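Local coordinates for putative angiotensinogen (Lampetra fluviatilis, PDB 5INW), which is a heparin-binding serpin that inhibits thrombin with the help of heparin, and probably acts generally as a serine protease inhibitor, at residues 203-208 and 239-244. The protein carries 1 engineered substitution. Numbering follows the deposited sequence.
Sequences VDFGDS and SLVIVN
F205 points its ring at the backbone of S239 and the side chain of V241, a van der Waals contact on the large β-sheet of the serpin fold. The aromatic residue belongs to the loop that leaves strand 200-203 and enters helix 208-221; its partners lie near the start of strand 238-251. The phenyl CG stands anti to the residue's own carbonyl carbon (chi1 -59°), and from there the ring reaches the strand with its two CE atoms. F205 CE1 meets V241 CG2 at 4.1 Å, an apolar pair in which the methyl comes in obliquely to the ring. With V241 CG1 anti to the backbone N (chi1 -180°), CG2 stands anti to the carbonyl carbon, and it is this methyl that meets the ring. F205 CE2 lies 3.9 Å from S239 O. Over one ring face, near its rim, V203 CB at the end of strand 200-203 sits 3.9 Å above the F205 plane. M215 of helix 208-221 touches both F205 and V241, and F177 of strand 168-179 also packs on the phenyl group, so helix, loop and sheet share one buried apolar layer. S239 and L240 form a classic β bulge opposite I416; the S239 side chain leaves its backbone away from the loop, and its OG hydrogen-bonds to Q386 OE1. Across F205, a weak hydrogen bond runs from G206 N to D204 OD1, 3.1 Å long and bent to 122° at the hydrogen.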
loop_
_atom_site.group_PDB
_atom_site.type_symbol
_atom_site.label_atom_id
_atom_site.label_comp_id
_atom_site.label_asym_id
_atom_site.label_seq_id
_atom_site.Cartn_x
_atom_site.Cartn_y
_atom_site.Cartn_z
ATOM N N VAL A 203 -1.365 22.199 15.888
ATOM C CA VAL A 203 -2.718 21.847 16.305
ATOM C C VAL A 203 -2.797 21.791 17.791
ATOM O O VAL A 203 -1.815 21.407 18.443
ATOM C CB VAL A 203 -3.115 20.456 15.812
ATOM C CG1 VAL A 203 -4.508 20.071 16.292
ATOM C CG2 VAL A 203 -3.062 20.397 14.306
ATOM N N ASP A 204 -3.955 22.215 18.318
ATOM C CA ASP A 204 -4.264 22.124 19.732
ATOM C C ASP A 204 -4.949 20.778 19.914
ATOM O O ASP A 204 -6.162 20.654 19.745
ATOM C CB ASP A 204 -5.154 23.286 20.162
ATOM C CG ASP A 204 -5.453 23.301 21.671
ATOM O OD1 ASP A 204 -5.000 22.422 22.433
ATOM O OD2 ASP A 204 -6.175 24.224 22.104
ATOM N N PHE A 205 -4.165 19.752 20.225
ATOM C CA PHE A 205 -4.715 18.415 20.443
ATOM C C PHE A 205 -5.443 18.335 21.774
ATOM O O PHE A 205 -6.125 17.337 22.011
ATOM C CB PHE A 205 -3.616 17.334 20.428
ATOM C CG PHE A 205 -2.833 17.256 19.140
ATOM C CD1 PHE A 205 -3.415 16.802 17.994
ATOM C CD2 PHE A 205 -1.474 17.576 19.111
ATOM C CE1 PHE A 205 -2.679 16.676 16.828
ATOM C CE2 PHE A 205 -0.733 17.447 17.945
ATOM C CZ PHE A 205 -1.340 16.991 16.801
ATOM N N GLY A 206 -5.206 19.292 22.680
ATOM C CA GLY A 206 -5.930 19.381 23.952
ATOM C C GLY A 206 -7.438 19.497 23.759
ATOM O O GLY A 206 -8.194 18.761 24.367
ATOM N N ASP A 207 -7.854 20.410 22.897
ATOM C CA ASP A 207 -9.222 20.494 22.434
ATOM C C ASP A 207 -9.414 19.499 21.318
ATOM O O ASP A 207 -9.447 19.866 20.149
ATOM C CB ASP A 207 -9.494 21.905 21.932
ATOM C CG ASP A 207 -10.944 22.118 21.505
ATOM O OD1 ASP A 207 -11.802 21.162 21.614
ATOM O OD2 ASP A 207 -11.195 23.269 21.049
ATOM N N SER A 208 -9.582 18.230 21.676
ATOM C CA SER A 208 -9.483 17.125 20.698
ATOM C C SER A 208 -10.666 16.894 19.723
ATOM O O SER A 208 -10.457 16.339 18.631
ATOM C CB SER A 208 -9.164 15.814 21.425
ATOM O OG SER A 208 -10.272 15.399 22.209
ATOM N N SER A 239 1.561 14.487 20.670
ATOM C CA SER A 239 2.555 15.461 20.355
ATOM C C SER A 239 2.795 15.626 18.858
ATOM O O SER A 239 3.033 16.755 18.421
ATOM C CB SER A 239 3.834 15.110 21.101
ATOM O OG SER A 239 3.795 15.752 22.368
ATOM N N LEU A 240 2.704 14.546 18.077
ATOM C CA LEU A 240 2.592 14.668 16.614
ATOM C C LEU A 240 1.746 13.566 16.024
ATOM O O LEU A 240 1.598 12.508 16.635
ATOM C CB LEU A 240 3.938 14.564 15.921
ATOM C CG LEU A 240 4.918 15.702 16.079
ATOM C CD1 LEU A 240 5.830 15.399 17.274
ATOM C CD2 LEU A 240 5.702 15.895 14.772
ATOM N N VAL A 241 1.241 13.827 14.816
ATOM C CA VAL A 241 0.553 12.844 13.995
ATOM C C VAL A 241 1.075 12.968 12.580
ATOM O O VAL A 241 1.001 14.040 12.029
ATOM C CB VAL A 241 -0.959 13.095 13.989
ATOM C CG1 VAL A 241 -1.669 12.059 13.126
ATOM C CG2 VAL A 241 -1.460 12.996 15.397
ATOM N N ILE A 242 1.557 11.880 11.992
ATOM C CA ILE A 242 2.101 11.856 10.634
ATOM C C ILE A 242 1.114 11.101 9.793
ATOM O O ILE A 242 0.602 10.128 10.229
ATOM C CB ILE A 242 3.439 11.082 10.596
ATOM C CG1 ILE A 242 4.515 11.887 11.343
ATOM C CG2 ILE A 242 3.927 10.803 9.184
ATOM C CD1 ILE A 242 5.695 11.052 11.790
ATOM N N VAL A 243 0.875 11.570 8.581
ATOM C CA VAL A 243 -0.155 10.996 7.697
ATOM C C VAL A 243 0.406 10.862 6.304
ATOM O O VAL A 243 0.966 11.804 5.753
ATOM C CB VAL A 243 -1.380 11.932 7.609
ATOM C CG1 VAL A 243 -2.284 11.546 6.459
ATOM C CG2 VAL A 243 -2.106 11.957 8.938
ATOM N N ASN A 244 0.293 9.681 5.746
ATOM C CA ASN A 244 0.409 9.521 4.304
ATOM C C ASN A 244 -0.941 9.034 3.811
ATOM O O ASN A 244 -1.558 8.143 4.396
ATOM C CB ASN A 244 1.458 8.479 3.883
ATOM C CG ASN A 244 1.476 8.300 2.407
ATOM O OD1 ASN A 244 0.695 7.533 1.847
ATOM N ND2 ASN A 244 2.250 9.133 1.740
#